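Local structure of UDP-glucose 6-dehydrogenase (Pyrobaculum islandicum, 3VTF) at residues Gly33-Val38 and Glu184-Pro189; Glu74-Ala79 and Gly83-Ala88; Ala100-Val105 and Ser203-Val208. The protein probably oxidises UDP-glucose to UDP-glucuronate in two steps, using two molecules of NAD+ and one of water. All coordinates share one frame; numbering follows the deposited sequence.

Overall arrangement
All three contacts lie in the N-terminal, NAD-binding Rossmann-type domain. Along the chain, contact 2 is nested inside the loop closed by contact 1, whereas contacts 1 and 3 interleave, their segments alternating. The centres of contact 1 and contact 2 are about 13 Å apart, as are those of contact 1 and contact 3; contacts 2 and 3 are about 18 Å apart and do not touch. Helix 31-43 links them: V38 packs on A75, L76, A79 and L85 of contact 2, and G33 meets A104 of contact 3. Strands 85-87 and 100-103 share one sheet; contacts 1 and 3 join distant segments, contact 2 neighbours, and only contact 1 borders the substrate site, through H36 and L177.

Contact 1. Residues Gly33-Val38 and Glu184-Pro189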
loop_
_atom_site.group_PDB
_atom_site.type_symbol
_atom_site.label_atom_id
_atom_site.label_comp_id
_atom_site.label_asym_id
_atom_site.label_seq_id
_atom_site.Cartn_x
_atom_site.Cartn_y
_atom_site.Cartn_z
ATOM N N GLY A 33 6.692 26.583 3.349
ATOM C CA GLY A 33 6.833 27.753 4.216
ATOM C C GLY A 33 5.834 28.846 3.819
ATOM O O GLY A 33 5.193 29.409 4.670
ATOM N N VAL A 34 5.739 29.166 2.520
ATOM C CA VAL A 34 4.881 30.323 2.127
ATOM C C VAL A 34 3.401 29.985 2.286
ATOM O O VAL A 34 2.640 30.847 2.740
ATOM C CB VAL A 34 5.202 30.827 0.690
ATOM C CG1 VAL A 34 4.643 29.832 -0.328
ATOM C CG2 VAL A 34 4.612 32.226 0.523
ATOM N N VAL A 35 3.024 28.705 2.109
ATOM C CA VAL A 35 1.634 28.328 2.324
ATOM C C VAL A 35 1.309 28.346 3.828
ATOM O O VAL A 35 0.193 28.730 4.273
ATOM C CB VAL A 35 1.284 26.957 1.673
ATOM C CG1 VAL A 35 -0.038 26.395 2.204
ATOM C CG2 VAL A 35 1.212 27.111 0.156
ATOM N N HIS A 36 2.277 27.919 4.643
ATOM C CA HIS A 36 1.974 28.028 6.107
ATOM C C HIS A 36 1.920 29.457 6.573
ATOM O O HIS A 36 1.106 29.816 7.430
ATOM C CB HIS A 36 3.006 27.251 6.911
ATOM C CG HIS A 36 2.721 25.742 6.890
ATOM N ND1 HIS A 36 2.953 24.969 5.794
ATOM C CD2 HIS A 36 2.108 24.937 7.821
ATOM C CE1 HIS A 36 2.504 23.701 6.050
ATOM N NE2 HIS A 36 2.014 23.698 7.293
ATOM N N ALA A 37 2.830 30.262 6.057
ATOM C CA ALA A 37 2.850 31.685 6.505
ATOM C C ALA A 37 1.538 32.361 6.160
ATOM O O ALA A 37 0.930 33.054 6.994
ATOM C CB ALA A 37 4.038 32.395 5.866
ATOM N N VAL A 38 1.129 32.213 4.909
ATOM C CA VAL A 38 -0.174 32.769 4.470
ATOM C C VAL A 38 -1.380 32.158 5.162
ATOM O O VAL A 38 -2.316 32.883 5.618
ATOM C CB VAL A 38 -0.294 32.625 2.911
ATOM C CG1 VAL A 38 -1.743 32.899 2.451
ATOM C CG2 VAL A 38 0.689 33.552 2.223
ATOM N N GLU A 184 -5.608 24.076 -0.151
ATOM C CA GLU A 184 -6.635 23.182 0.346
ATOM C C GLU A 184 -6.116 22.177 1.396
ATOM O O GLU A 184 -6.778 21.923 2.409
ATOM C CB GLU A 184 -7.256 22.387 -0.818
ATOM C CG GLU A 184 -8.177 21.234 -0.404
ATOM C CD GLU A 184 -8.735 20.481 -1.635
ATOM O OE1 GLU A 184 -8.520 20.968 -2.772
ATOM O OE2 GLU A 184 -9.364 19.408 -1.473
ATOM N N ASP A 185 -4.940 21.590 1.175
ATOM C CA ASP A 185 -4.425 20.623 2.167
ATOM C C ASP A 185 -4.052 21.312 3.445
ATOM O O ASP A 185 -4.007 20.640 4.514
ATOM C CB ASP A 185 -3.110 19.967 1.589
ATOM C CG ASP A 185 -3.422 19.111 0.346
ATOM O OD1 ASP A 185 -4.592 18.678 0.273
ATOM O OD2 ASP A 185 -2.535 18.866 -0.497
ATOM N N PHE A 186 -3.691 22.617 3.361
ATOM C CA PHE A 186 -3.411 23.386 4.584
ATOM C C PHE A 186 -4.738 23.552 5.437
ATOM O O PHE A 186 -4.776 23.276 6.646
ATOM C CB PHE A 186 -2.768 24.763 4.294
ATOM C CG PHE A 186 -2.600 25.607 5.579
ATOM C CD1 PHE A 186 -1.482 25.426 6.382
ATOM C CD2 PHE A 186 -3.630 26.463 6.048
ATOM C CE1 PHE A 186 -1.340 26.082 7.601
ATOM C CE2 PHE A 186 -3.521 27.102 7.293
ATOM C CZ PHE A 186 -2.354 26.949 8.082
ATOM N N PHE A 187 -5.808 24.025 4.788
ATOM C CA PHE A 187 -7.097 24.320 5.505
ATOM C C PHE A 187 -7.901 23.124 5.826
ATOM O O PHE A 187 -8.548 23.098 6.844
ATOM C CB PHE A 187 -7.936 25.314 4.723
ATOM C CG PHE A 187 -7.303 26.680 4.682
ATOM C CD1 PHE A 187 -7.172 27.425 5.850
ATOM C CD2 PHE A 187 -6.858 27.228 3.482
ATOM C CE1 PHE A 187 -6.587 28.705 5.812
ATOM C CE2 PHE A 187 -6.273 28.494 3.422
ATOM C CZ PHE A 187 -6.130 29.230 4.590
ATOM N N LYS A 188 -7.750 22.090 5.018
ATOM C CA LYS A 188 -8.493 20.860 5.252
ATOM C C LYS A 188 -7.546 19.645 5.221
ATOM O O LYS A 188 -7.728 18.757 4.420
ATOM C CB LYS A 188 -9.614 20.689 4.207
ATOM C CG LYS A 188 -10.636 21.826 4.090
ATOM C CD LYS A 188 -11.450 21.622 2.776
ATOM C CE LYS A 188 -12.539 22.650 2.499
ATOM N NZ LYS A 188 -13.343 22.881 3.701
ATOM N N PRO A 189 -6.623 19.548 6.197
ATOM C CA PRO A 189 -5.678 18.410 6.217
ATOM C C PRO A 189 -6.422 17.120 6.599
ATOM O O PRO A 189 -7.419 17.179 7.324
ATOM C CB PRO A 189 -4.721 18.777 7.332
ATOM C CG PRO A 189 -5.552 19.588 8.283
ATOM C CD PRO A 189 -6.398 20.472 7.320
#
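In the Rossmann-type NAD-binding domain, the first helix after the opening strand, 31-43, packs through V35 and H36 against F186 of the short helix 182-187. G33 at its start fits the last glycine of a GxGxxG pattern, consistent with a dinucleotide-binding turn. Between these two segments the nearest CA atoms, of H36 and F186, are 7.3 Å apart, and the large phenylalanine spans that distance. Its ring presents an edge to the imidazole face of H36 in a T-shaped stack, with centroids 5.2 Å apart and planes at 88°. The closest atoms of the stack are H36 CD2 and F186 CE1, 3.6 Å apart. With CG anti to the carbonyl carbon (chi1 -79°), H36 lays its ring across the end of the phenylalanine, while ND1 is held by the backbone O of V32, which helps fix the imidazole's rotation. The histidine also packs on L177, a residue of the UDP-glucose site, and so lies in a second shell around the substrate. An alanine here would remove the face on which F186 rests, and would probably leave that ring freer to turn and V32 O without this partner. F40 makes another edge-to-face pair with F186. Branched V35 suits the place beside the phenylalanine stem: its CG1 lies alongside F186 CB at 3.8 Å.

Contact 2. Residues Glu74-Ala79 and Gly83-Ala88; sequences EALGRA and GRLSFA
Flat groups stay at the margin where L76 and A79 meet L85: neither face nor edge of the F87 ring takes a close partner across the contact, and its nearest approach is CZ to L76 CD1 at 4.7 Å. That ring packs instead on V57 and L60 of helix 54-61 and on L29. The touching is done by methyls. L85 points from strand 85-87 toward helix 72-81, its CG anti to the backbone N (chi1 176°), which brings the CD2 branch between two helix residues one turn apart. It meets A79 CB at 3.7 Å and L76 CD1 at 3.9 Å, the two leucines crossing at about a right angle. An alanine suits the near position because the backbones are close, CA of A79 lying 5.9 Å from CA of L85, whereas L76 needs its longer chain to arrive. G83, with a positive phi of 74°, makes the turn out of the helix, where a CB would press on the preceding carbonyl. The hydroxyl of S82, between the segments, hydrogen-bonds both A79 O and R84 N. Helix and strand meet directly by apolar packing, which depends on close fit and water exclusion, while S82 adds a polar link.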
loop_
_atom_site.group_PDB
_atom_site.type_symbol
_atom_site.label_atom_id
_atom_site.label_comp_id
_atom_site.label_asym_id
_atom_site.label_seq_id
_atom_site.Cartn_x
_atom_site.Cartn_y
_atom_site.Cartn_z
ATOM N N GLU A 74 -4.024 35.069 -4.647
ATOM C CA GLU A 74 -5.159 35.634 -3.914
ATOM C C GLU A 74 -5.109 35.405 -2.393
ATOM O O GLU A 74 -5.469 36.294 -1.632
ATOM C CB GLU A 74 -6.453 34.993 -4.407
ATOM C CG GLU A 74 -7.683 35.635 -3.753
ATOM C CD GLU A 74 -8.984 34.941 -4.114
ATOM O OE1 GLU A 74 -8.933 33.894 -4.819
ATOM O OE2 GLU A 74 -10.050 35.449 -3.678
ATOM N N ALA A 75 -4.705 34.212 -1.924
ATOM C CA ALA A 75 -4.541 34.014 -0.471
ATOM C C ALA A 75 -3.488 34.977 0.100
ATOM O O ALA A 75 -3.681 35.624 1.169
ATOM C CB ALA A 75 -4.171 32.533 -0.164
ATOM N N LEU A 76 -2.395 35.155 -0.651
ATOM C CA LEU A 76 -1.338 36.018 -0.176
ATOM C C LEU A 76 -1.883 37.491 -0.031
ATOM O O LEU A 76 -1.673 38.169 1.001
ATOM C CB LEU A 76 -0.134 35.904 -1.086
ATOM C CG LEU A 76 0.986 36.941 -0.909
ATOM C CD1 LEU A 76 1.636 36.843 0.473
ATOM C CD2 LEU A 76 2.015 36.777 -2.031
ATOM N N GLY A 77 -2.601 37.962 -1.046
ATOM C CA GLY A 77 -3.095 39.375 -1.063
ATOM C C GLY A 77 -4.024 39.529 0.107
ATOM O O GLY A 77 -3.912 40.516 0.821
ATOM N N ARG A 78 -4.903 38.540 0.348
ATOM C CA ARG A 78 -5.786 38.542 1.551
ATOM C C ARG A 78 -4.999 38.549 2.875
ATOM O O ARG A 78 -5.292 39.299 3.790
ATOM C CB ARG A 78 -6.801 37.380 1.544
ATOM C CG ARG A 78 -7.791 37.374 0.385
ATOM C CD ARG A 78 -8.529 36.010 0.244
ATOM N NE ARG A 78 -9.358 35.748 1.422
ATOM C CZ ARG A 78 -10.649 36.102 1.550
ATOM N NH1 ARG A 78 -11.280 36.722 0.565
ATOM N NH2 ARG A 78 -11.322 35.851 2.687
ATOM N N ALA A 79 -3.964 37.728 2.999
ATOM C CA ALA A 79 -3.178 37.715 4.238
ATOM C C ALA A 79 -2.449 39.034 4.496
ATOM O O ALA A 79 -2.443 39.561 5.614
ATOM C CB ALA A 79 -2.190 36.501 4.181
ATOM N N GLY A 83 -3.262 42.833 7.459
ATOM C CA GLY A 83 -2.281 43.362 8.364
ATOM C C GLY A 83 -1.586 42.289 9.232
ATOM O O GLY A 83 -0.602 42.605 9.900
ATOM N N ARG A 84 -2.010 41.020 9.144
ATOM C CA ARG A 84 -1.433 39.979 10.031
ATOM C C ARG A 84 -0.126 39.309 9.530
ATOM O O ARG A 84 0.583 38.666 10.329
ATOM C CB ARG A 84 -2.489 38.912 10.415
ATOM C CG ARG A 84 -3.655 39.477 11.200
ATOM C CD ARG A 84 -4.388 38.407 11.949
ATOM N NE ARG A 84 -5.054 37.567 10.963
ATOM C CZ ARG A 84 -6.282 37.746 10.528
ATOM N NH1 ARG A 84 -7.060 38.693 11.054
ATOM N NH2 ARG A 84 -6.735 36.929 9.572
ATOM N N LEU A 85 0.214 39.479 8.251
ATOM C CA LEU A 85 1.410 38.883 7.690
ATOM C C LEU A 85 2.436 39.906 7.358
ATOM O O LEU A 85 2.142 40.805 6.575
ATOM C CB LEU A 85 1.058 38.158 6.349
ATOM C CG LEU A 85 2.167 37.516 5.507
ATOM C CD1 LEU A 85 2.982 36.499 6.401
ATOM C CD2 LEU A 85 1.533 36.747 4.323
ATOM N N SER A 86 3.686 39.735 7.804
ATOM C CA SER A 86 4.744 40.640 7.404
ATOM C C SER A 86 5.987 39.830 7.191
ATOM O O SER A 86 6.030 38.612 7.502
ATOM C CB SER A 86 5.008 41.710 8.516
ATOM O OG SER A 86 5.309 41.073 9.765
ATOM N N PHE A 87 7.033 40.470 6.687
ATOM C CA PHE A 87 8.290 39.751 6.521
ATOM C C PHE A 87 9.469 40.474 7.171
ATOM O O PHE A 87 9.530 41.733 7.107
ATOM C CB PHE A 87 8.555 39.511 5.026
ATOM C CG PHE A 87 7.477 38.740 4.374
ATOM C CD1 PHE A 87 7.511 37.329 4.375
ATOM C CD2 PHE A 87 6.341 39.386 3.863
ATOM C CE1 PHE A 87 6.453 36.608 3.812
ATOM C CE2 PHE A 87 5.288 38.660 3.278
ATOM C CZ PHE A 87 5.348 37.277 3.243
ATOM N N ALA A 88 10.416 39.717 7.764
ATOM C CA ALA A 88 11.487 40.365 8.577
ATOM C C ALA A 88 12.687 40.634 7.692
ATOM O O ALA A 88 12.789 40.075 6.617
ATOM C CB ALA A 88 11.919 39.527 9.806
#

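Contact 3. Residues Ala100-Val105 and Ser203-Val208; sequences ATFIAV and SFLLDV
Strand 100-103 runs past helix 199-208 with its nearest backbone approach at A100 and F204, whose CA atoms are 8.8 Å apart, so side chains alone span the space. A100 points toward the helix, and its CB approaches the F204 ring obliquely, 3.5 Å from CE2 and 3.8 Å from CZ. A small methyl suits this place, because the phenylalanine supplies most of the bulk. F204 itself points toward the strand, with CG anti to the backbone N (chi1 -170°), and its ring also packs on L24 and L139 of the two neighbouring strands. A second, looser touch lies farther along: F102 CZ is 4.0 Å from L205 CD2, the two side chains sliding past each other in opposite directions. Here the long reach of both residue types matters, since their stems start well apart and only their ends come together. The F102 ring also meets F40 of helix 31-43, with planes at about 40°, and so belongs to a wider apolar layer on this side of the sheet. T101 and I103 instead pack on helix 118-134, as expected for a strand with helices on both faces, and T101 OG1 and S25 OG are hydrogen-bonded. The backbone of 100-103 pairs with strands 23-27 and 139-142, placing it inside the Rossmann-type sheet. Its main-chain polar groups are largely taken up by those neighbours, so what remains for the helix is carbon: methyl, ring and isobutyl surfaces held together by dispersion forces and the hydrophobic effect.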
loop_
_atom_site.group_PDB
_atom_site.type_symbol
_atom_site.label_atom_id
_atom_site.label_comp_id
_atom_site.label_asym_id
_atom_site.label_seq_id
_atom_site.Cartn_x
_atom_site.Cartn_y
_atom_site.Cartn_z
ATOM N N ALA A 100 6.621 31.242 18.497
ATOM C CA ALA A 100 7.035 29.949 17.930
ATOM C C ALA A 100 7.497 30.125 16.502
ATOM O O ALA A 100 7.001 31.026 15.783
ATOM C CB ALA A 100 5.798 29.007 17.967
ATOM N N THR A 101 8.515 29.349 16.086
ATOM C CA THR A 101 9.091 29.511 14.729
ATOM C C THR A 101 8.942 28.143 14.027
ATOM O O THR A 101 9.374 27.108 14.583
ATOM C CB THR A 101 10.591 29.829 14.802
ATOM O OG1 THR A 101 10.719 31.120 15.414
ATOM C CG2 THR A 101 11.284 29.865 13.353
ATOM N N PHE A 102 8.255 28.140 12.873
ATOM C CA PHE A 102 8.225 26.940 12.020
ATOM C C PHE A 102 9.438 26.895 11.105
ATOM O O PHE A 102 9.632 27.765 10.234
ATOM C CB PHE A 102 6.927 26.973 11.180
ATOM C CG PHE A 102 5.707 26.766 12.072
ATOM C CD1 PHE A 102 5.111 25.510 12.146
ATOM C CD2 PHE A 102 5.177 27.810 12.834
ATOM C CE1 PHE A 102 4.054 25.289 12.990
ATOM C CE2 PHE A 102 4.102 27.584 13.691
ATOM C CZ PHE A 102 3.538 26.338 13.768
ATOM N N ILE A 103 10.263 25.861 11.242
ATOM C CA ILE A 103 11.389 25.765 10.328
ATOM C C ILE A 103 10.892 24.969 9.149
ATOM O O ILE A 103 10.494 23.769 9.293
ATOM C CB ILE A 103 12.582 25.049 11.006
ATOM C CG1 ILE A 103 13.090 25.924 12.183
ATOM C CG2 ILE A 103 13.686 24.653 9.985
ATOM C CD1 ILE A 103 14.143 25.156 13.020
ATOM N N ALA A 104 10.998 25.583 7.962
ATOM C CA ALA A 104 10.470 24.948 6.746
ATOM C C ALA A 104 11.476 25.000 5.633
ATOM O O ALA A 104 11.094 25.012 4.471
ATOM C CB ALA A 104 9.137 25.618 6.286
ATOM N N VAL A 105 12.787 25.024 5.949
ATOM C CA VAL A 105 13.814 25.083 4.886
ATOM C C VAL A 105 13.996 23.700 4.254
ATOM O O VAL A 105 13.491 22.650 4.760
ATOM C CB VAL A 105 15.145 25.558 5.491
ATOM C CG1 VAL A 105 14.887 26.947 6.043
ATOM C CG2 VAL A 105 15.549 24.658 6.699
ATOM N N SER A 203 0.338 21.704 23.968
ATOM C CA SER A 203 -0.796 22.620 24.166
ATOM C C SER A 203 -0.693 23.879 23.256
ATOM O O SER A 203 -1.704 24.400 22.713
ATOM C CB SER A 203 -0.800 22.974 25.693
ATOM O OG SER A 203 -1.695 24.020 25.793
ATOM N N PHE A 204 0.526 24.394 23.046
ATOM C CA PHE A 204 0.679 25.576 22.178
ATOM C C PHE A 204 0.232 25.264 20.731
ATOM O O PHE A 204 -0.535 25.996 20.125
ATOM C CB PHE A 204 2.132 25.998 22.161
ATOM C CG PHE A 204 2.364 27.319 21.495
ATOM C CD1 PHE A 204 2.543 28.483 22.262
ATOM C CD2 PHE A 204 2.428 27.421 20.076
ATOM C CE1 PHE A 204 2.752 29.724 21.620
ATOM C CE2 PHE A 204 2.686 28.676 19.438
ATOM C CZ PHE A 204 2.838 29.810 20.207
ATOM N N LEU A 205 0.667 24.125 20.195
ATOM C CA LEU A 205 0.288 23.795 18.775
ATOM C C LEU A 205 -1.186 23.421 18.670
ATOM O O LEU A 205 -1.832 23.696 17.667
ATOM C CB LEU A 205 1.196 22.630 18.251
ATOM C CG LEU A 205 2.646 23.114 18.070
ATOM C CD1 LEU A 205 3.609 21.968 17.771
ATOM C CD2 LEU A 205 2.631 24.045 16.889
ATOM N N LEU A 206 -1.744 22.781 19.698
ATOM C CA LEU A 206 -3.191 22.473 19.636
ATOM C C LEU A 206 -3.998 23.763 19.623
ATOM O O LEU A 206 -4.993 23.880 18.932
ATOM C CB LEU A 206 -3.640 21.598 20.775
ATOM C CG LEU A 206 -3.099 20.191 20.836
ATOM C CD1 LEU A 206 -3.378 19.451 22.180
ATOM C CD2 LEU A 206 -3.667 19.457 19.639
ATOM N N ASP A 207 -3.512 24.760 20.346
ATOM C CA ASP A 207 -4.083 26.119 20.226
ATOM C C ASP A 207 -3.938 26.724 18.819
ATOM O O ASP A 207 -4.886 27.278 18.230
ATOM C CB ASP A 207 -3.420 27.042 21.269
ATOM C CG ASP A 207 -4.043 28.420 21.276
ATOM O OD1 ASP A 207 -3.461 29.374 20.680
ATOM O OD2 ASP A 207 -5.166 28.503 21.801
ATOM N N VAL A 208 -2.727 26.654 18.270
ATOM C CA VAL A 208 -2.492 27.214 16.935
ATOM C C VAL A 208 -3.501 26.600 15.938
ATOM O O VAL A 208 -3.964 27.294 15.020
ATOM C CB VAL A 208 -1.020 26.915 16.473
ATOM C CG1 VAL A 208 -0.853 27.138 14.956
ATOM C CG2 VAL A 208 -0.022 27.811 17.185
#